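Long-range contact in cellulase (Xanthomonas axonopodis pv. citri, PDB 4W7W), which probably hydrolyses the beta-1,4-glucosidic bonds of cellulose and binds cello-oligosaccharide chains as a family 5 glycoside hydrolase: residues V147-A160 with A179-T191. Numbering follows the deposited sequence. Where two conformers were deposited one is given.
Sequences VIFGLMNEPNGISA and AKNLILVPGTAYT. With BGC (beta-D-glucopyranose), chain C; BGC (beta-D-glucopyranose), chain B.
Phe149 and Gly150 pair with Ile183 and Leu184 in parallel register, the short axes of strands 147-150 and 183-186 lying 4.8 Å apart at 17°. Phe149 N bonds to Leu182 O, Leu184 N to Phe149 O, and Leu151 N to Leu184 O. Asn181 ND2 reaches Val147 O at 3.0 Å from above the carbonyl plane; with CG anti to its carbonyl carbon (chi1 -52°), Asn181 lays CB over the rim of one Phe149 face and stacks its amide over CZ, the planes 25° apart. The edge of that ring meets Ala179 CB and Ile183 CG1. On the other face of the sheet, Ile148 CG2 packs on Leu184 CG (3.7 Å) and beside Leu182 CD2. Past the strands, Tyr190 N donates to Pro155 O (2.8 Å), Thr188 OG1 to Ile158 O (2.8 Å), and the Pro155 and Pro186 side chains cross at about a right angle, CG to CG. Asn156 CB sits 3.6 Å from the Tyr190 ring centroid, over one face; C1 of the chain C glucose and C4 of the chain B glucose lie over the opposite face, toward the rim. Glu154 OE1 accepts a bond from O4 of the chain C glucose (2.6 Å), while His224 holds OE2. In this beta-alpha-beta unit of the (beta/alpha)8 barrel, helix 160-176 links the strands on the outside, and the loops after their C-terminal ends carry Glu154 and Tyr190 into the glycan pocket.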
loop_
_atom_site.group_PDB
_atom_site.type_symbol
_atom_site.label_atom_id
_atom_site.label_comp_id
_atom_site.label_asym_id
_atom_site.label_seq_id
_atom_site.Cartn_x
_atom_site.Cartn_y
_atom_site.Cartn_z
ATOM N N VAL A 147 11.319 3.043 -7.763
ATOM C CA VAL A 147 10.737 1.951 -6.990
ATOM C C VAL A 147 10.699 2.268 -5.504
ATOM O O VAL A 147 11.704 2.708 -4.927
ATOM C CB VAL A 147 11.501 0.646 -7.256
ATOM C CG1 VAL A 147 10.931 -0.475 -6.402
ATOM C CG2 VAL A 147 11.445 0.278 -8.727
ATOM N N ILE A 148 9.531 2.028 -4.910
ATOM C CA ILE A 148 9.280 2.190 -3.483
ATOM C C ILE A 148 8.937 0.806 -2.930
ATOM O O ILE A 148 8.212 0.035 -3.582
ATOM C CB ILE A 148 8.116 3.189 -3.269
ATOM C CG1 ILE A 148 8.500 4.579 -3.786
ATOM C CG2 ILE A 148 7.701 3.238 -1.821
ATOM C CD1 ILE A 148 7.337 5.531 -3.924
ATOM N N PHE A 149 9.469 0.478 -1.746
ATOM C CA PHE A 149 9.282 -0.865 -1.180
ATOM C C PHE A 149 8.146 -0.846 -0.145
ATOM O O PHE A 149 8.308 -0.317 0.949
ATOM C CB PHE A 149 10.569 -1.357 -0.536
ATOM C CG PHE A 149 11.748 -1.429 -1.473
ATOM C CD1 PHE A 149 11.629 -1.747 -2.814
ATOM C CD2 PHE A 149 13.016 -1.233 -0.977
ATOM C CE1 PHE A 149 12.752 -1.846 -3.622
ATOM C CE2 PHE A 149 14.145 -1.331 -1.791
ATOM C CZ PHE A 149 14.007 -1.659 -3.111
ATOM N N GLY A 150 7.006 -1.432 -0.504
ATOM C CA GLY A 150 5.866 -1.560 0.412
ATOM C C GLY A 150 5.943 -2.877 1.154
ATOM O O GLY A 150 5.466 -3.913 0.679
ATOM N N LEU A 151 6.566 -2.845 2.325
ATOM C CA LEU A 151 6.963 -4.076 3.015
ATOM C C LEU A 151 5.889 -5.138 3.170
ATOM O O LEU A 151 6.174 -6.321 3.030
ATOM C CB LEU A 151 7.516 -3.759 4.397
ATOM C CG LEU A 151 8.742 -2.851 4.439
ATOM C CD1 LEU A 151 9.280 -2.822 5.860
ATOM C CD2 LEU A 151 9.797 -3.291 3.422
ATOM N N MET A 152 4.671 -4.737 3.542
ATOM C CA MET A 152 3.648 -5.738 3.791
ATOM C C MET A 152 2.281 -5.105 3.838
ATOM O O MET A 152 2.046 -4.191 4.630
ATOM C CB MET A 152 3.879 -6.424 5.142
ATOM C CG MET A 152 2.888 -7.524 5.462
ATOM S SD MET A 152 2.851 -8.884 4.277
ATOM C CE MET A 152 4.475 -9.589 4.559
ATOM N N ASN A 153 1.350 -5.615 3.052
ATOM C CA ASN A 153 -0.013 -5.122 3.132
ATOM C C ASN A 153 -0.678 -5.593 4.420
ATOM O O ASN A 153 -0.803 -6.799 4.641
ATOM C CB ASN A 153 -0.843 -5.595 1.966
ATOM C CG ASN A 153 -2.220 -4.994 2.006
ATOM O OD1 ASN A 153 -2.350 -3.775 1.898
ATOM N ND2 ASN A 153 -3.239 -5.806 2.184
ATOM N N GLU A 154 -1.154 -4.644 5.229
ATOM C CA GLU A 154 -2.060 -4.931 6.364
ATOM C C GLU A 154 -1.667 -6.133 7.234
ATOM O O GLU A 154 -2.434 -7.091 7.386
ATOM C CB GLU A 154 -3.505 -5.063 5.879
ATOM C CG GLU A 154 -3.980 -3.772 5.246
ATOM C CD GLU A 154 -5.456 -3.760 4.921
ATOM O OE1 GLU A 154 -6.134 -4.763 5.192
ATOM O OE2 GLU A 154 -5.925 -2.716 4.384
ATOM N N PRO A 155 -0.485 -6.081 7.859
ATOM C CA PRO A 155 -0.232 -7.056 8.918
ATOM C C PRO A 155 -1.371 -7.039 9.939
ATOM O O PRO A 155 -1.928 -5.989 10.237
ATOM C CB PRO A 155 1.058 -6.548 9.575
ATOM C CG PRO A 155 1.685 -5.615 8.583
ATOM C CD PRO A 155 0.512 -5.002 7.854
ATOM N N ASN A 156 -1.709 -8.210 10.458
ATOM C CA ASN A 156 -2.702 -8.347 11.516
ATOM C C ASN A 156 -2.443 -9.714 12.143
ATOM O O ASN A 156 -1.687 -10.512 11.592
ATOM C CB ASN A 156 -4.117 -8.251 10.941
ATOM C CG ASN A 156 -4.435 -9.359 9.976
ATOM O OD1 ASN A 156 -4.080 -9.303 8.771
ATOM N ND2 ASN A 156 -5.057 -10.379 10.468
ATOM N N GLY A 157 -3.032 -9.975 13.308
ATOM C CA GLY A 157 -2.859 -11.298 13.908
ATOM C C GLY A 157 -1.459 -11.517 14.467
ATOM O O GLY A 157 -1.010 -12.661 14.593
ATOM N N ILE A 158 -0.793 -10.416 14.795
ATOM C CA ILE A 158 0.572 -10.384 15.307
ATOM C C ILE A 158 0.634 -9.144 16.181
ATOM O O ILE A 158 0.032 -8.123 15.832
ATOM C CB ILE A 158 1.621 -10.394 14.151
ATOM C CG1 ILE A 158 3.046 -10.352 14.705
ATOM C CG2 ILE A 158 1.365 -9.278 13.144
ATOM C CD1 ILE A 158 4.104 -10.712 13.687
ATOM N N SER A 159 1.297 -9.215 17.328
ATOM C CA SER A 159 1.345 -8.059 18.211
ATOM C C SER A 159 2.130 -6.928 17.575
ATOM O O SER A 159 2.949 -7.152 16.675
ATOM C CB SER A 159 1.980 -8.421 19.544
ATOM O OG SER A 159 3.370 -8.613 19.377
ATOM N N ALA A 160 1.902 -5.724 18.068
ATOM C CA ALA A 160 2.624 -4.578 17.553
ATOM C C ALA A 160 4.145 -4.689 17.766
ATOM O O ALA A 160 4.896 -4.430 16.836
ATOM C CB ALA A 160 2.049 -3.271 18.081
ATOM N N ALA A 179 20.590 -0.554 -1.000
ATOM C CA ALA A 179 19.399 0.115 -1.517
ATOM C C ALA A 179 19.056 1.332 -0.676
ATOM O O ALA A 179 18.985 1.255 0.560
ATOM C CB ALA A 179 18.233 -0.851 -1.527
ATOM N N LYS A 180 18.790 2.449 -1.364
ATOM C CA LYS A 180 18.429 3.710 -0.724
ATOM C C LYS A 180 16.956 4.059 -0.922
ATOM O O LYS A 180 16.509 5.123 -0.518
ATOM C CB LYS A 180 19.313 4.835 -1.255
ATOM C CG LYS A 180 20.790 4.635 -0.978
ATOM C CD LYS A 180 21.635 5.775 -1.525
ATOM C CE LYS A 180 23.099 5.642 -1.123
ATOM N NZ LYS A 180 23.971 6.577 -1.882
ATOM N N ASN A 181 16.197 3.144 -1.516
ATOM C CA ASN A 181 14.821 3.395 -1.890
ATOM C C ASN A 181 13.958 3.701 -0.674
ATOM O O ASN A 181 14.231 3.251 0.434
ATOM C CB ASN A 181 14.227 2.164 -2.571
ATOM C CG ASN A 181 15.070 1.630 -3.715
ATOM O OD1 ASN A 181 16.208 1.215 -3.507
ATOM N ND2 ASN A 181 14.512 1.598 -4.915
ATOM N N LEU A 182 12.880 4.445 -0.895
ATOM C CA LEU A 182 11.886 4.681 0.139
ATOM C C LEU A 182 11.272 3.349 0.551
ATOM O O LEU A 182 10.883 2.542 -0.312
ATOM C CB LEU A 182 10.802 5.620 -0.409
ATOM C CG LEU A 182 9.646 5.926 0.553
ATOM C CD1 LEU A 182 10.081 6.632 1.826
ATOM C CD2 LEU A 182 8.604 6.746 -0.169
ATOM N N ILE A 183 11.175 3.134 1.863
ATOM C CA ILE A 183 10.513 1.975 2.440
ATOM C C ILE A 183 9.236 2.473 3.117
ATOM O O ILE A 183 9.285 3.386 3.950
ATOM C CB ILE A 183 11.407 1.270 3.486
ATOM C CG1 ILE A 183 12.648 0.693 2.827
ATOM C CG2 ILE A 183 10.617 0.173 4.184
ATOM C CD1 ILE A 183 13.691 0.240 3.830
ATOM N N LEU A 184 8.115 1.842 2.780
ATOM C CA LEU A 184 6.834 2.081 3.444
ATOM C C LEU A 184 6.618 0.969 4.471
ATOM O O LEU A 184 6.530 -0.207 4.118
ATOM C CB LEU A 184 5.673 2.100 2.456
ATOM C CG LEU A 184 5.793 3.143 1.348
ATOM C CD1 LEU A 184 4.551 3.085 0.477
ATOM C CD2 LEU A 184 6.010 4.539 1.898
ATOM N N VAL A 185 6.531 1.371 5.737
ATOM C CA VAL A 185 6.450 0.468 6.888
ATOM C C VAL A 185 5.050 0.531 7.478
ATOM O O VAL A 185 4.621 1.593 7.895
ATOM C CB VAL A 185 7.422 0.898 8.020
ATOM C CG1 VAL A 185 7.376 -0.089 9.178
ATOM C CG2 VAL A 185 8.827 1.022 7.489
ATOM N N PRO A 186 4.340 -0.602 7.535
ATOM C CA PRO A 186 3.033 -0.609 8.166
ATOM C C PRO A 186 3.141 -0.986 9.639
ATOM O O PRO A 186 4.187 -1.454 10.098
ATOM C CB PRO A 186 2.332 -1.726 7.411
ATOM C CG PRO A 186 3.420 -2.742 7.217
ATOM C CD PRO A 186 4.678 -1.929 6.980
ATOM N N GLY A 187 2.027 -0.816 10.350
ATOM C CA GLY A 187 1.822 -1.438 11.642
ATOM C C GLY A 187 0.993 -2.699 11.522
ATOM O O GLY A 187 0.646 -3.133 10.424
ATOM N N THR A 188 0.686 -3.281 12.688
ATOM C CA THR A 188 -0.262 -4.373 12.744
ATOM C C THR A 188 -1.701 -3.803 12.753
ATOM O O THR A 188 -1.912 -2.639 12.391
ATOM C CB THR A 188 0.051 -5.346 13.889
ATOM O OG1 THR A 188 -0.750 -6.506 13.715
ATOM C CG2 THR A 188 -0.149 -4.732 15.263
ATOM N N ALA A 189 -2.698 -4.612 13.116
ATOM C CA ALA A 189 -4.094 -4.120 13.150
ATOM C C ALA A 189 -4.516 -3.547 11.799
ATOM O O ALA A 189 -5.224 -2.534 11.703
ATOM C CB ALA A 189 -4.315 -3.113 14.285
ATOM N N TYR A 190 -4.104 -4.227 10.726
ATOM C CA TYR A 190 -4.448 -3.836 9.359
ATOM C C TYR A 190 -3.925 -2.436 9.032
ATOM O O TYR A 190 -4.427 -1.779 8.124
ATOM C CB TYR A 190 -5.946 -3.950 9.079
ATOM C CG TYR A 190 -6.517 -5.310 9.372
ATOM C CD1 TYR A 190 -6.543 -6.294 8.409
ATOM C CD2 TYR A 190 -7.057 -5.588 10.615
ATOM C CE1 TYR A 190 -7.081 -7.535 8.688
ATOM C CE2 TYR A 190 -7.608 -6.814 10.904
ATOM C CZ TYR A 190 -7.624 -7.785 9.937
ATOM O OH TYR A 190 -8.186 -9.016 10.227
ATOM N N THR A 191 -2.900 -2.015 9.774
ATOM C CA THR A 191 -2.286 -0.705 9.682
ATOM C C THR A 191 -3.291 0.442 9.570
ATOM O O THR A 191 -3.082 1.431 8.882
ATOM C CB THR A 191 -1.146 -0.706 8.624
ATOM O OG1 THR A 191 -0.197 0.278 9.005
ATOM C CG2 THR A 191 -1.573 -0.546 7.150
HETATM C C2 BGC C . -10.617 -6.538 6.555
HETATM C C3 BGC C . -9.589 -6.524 5.432
HETATM C C4 BGC C . -9.406 -5.117 4.872
HETATM C C5 BGC C . -9.137 -4.138 6.008
HETATM C C6 BGC C . -9.127 -2.700 5.523
HETATM C C1 BGC C . -10.229 -5.506 7.595
HETATM O O2 BGC C . -10.684 -7.822 7.185
HETATM O O3 BGC C . -10.020 -7.398 4.389
HETATM O O4 BGC C . -8.368 -5.095 3.891
HETATM O O5 BGC C . -10.168 -4.216 6.991
HETATM O O6 BGC C . -8.937 -1.796 6.616
HETATM C C2 BGC B . -10.559 -3.236 11.575
HETATM C C3 BGC B . -10.755 -3.583 10.111
HETATM C C4 BGC B . -10.786 -5.105 9.904
HETATM C C5 BGC B . -11.728 -5.810 10.868
HETATM C C6 BGC B . -11.602 -7.331 10.764
HETATM C C1 BGC B . -11.515 -4.016 12.459
HETATM O O2 BGC B . -10.717 -1.823 11.777
HETATM O O3 BGC B . -9.654 -3.011 9.415
HETATM O O4 BGC B . -11.226 -5.461 8.591
HETATM O O5 BGC B . -11.430 -5.426 12.213
HETATM O O6 BGC B . -12.637 -7.935 11.551
HETATM O O HOH W 1 12.301 5.092 -3.651
HETATM O O HOH W 2 4.071 -1.716 3.632
#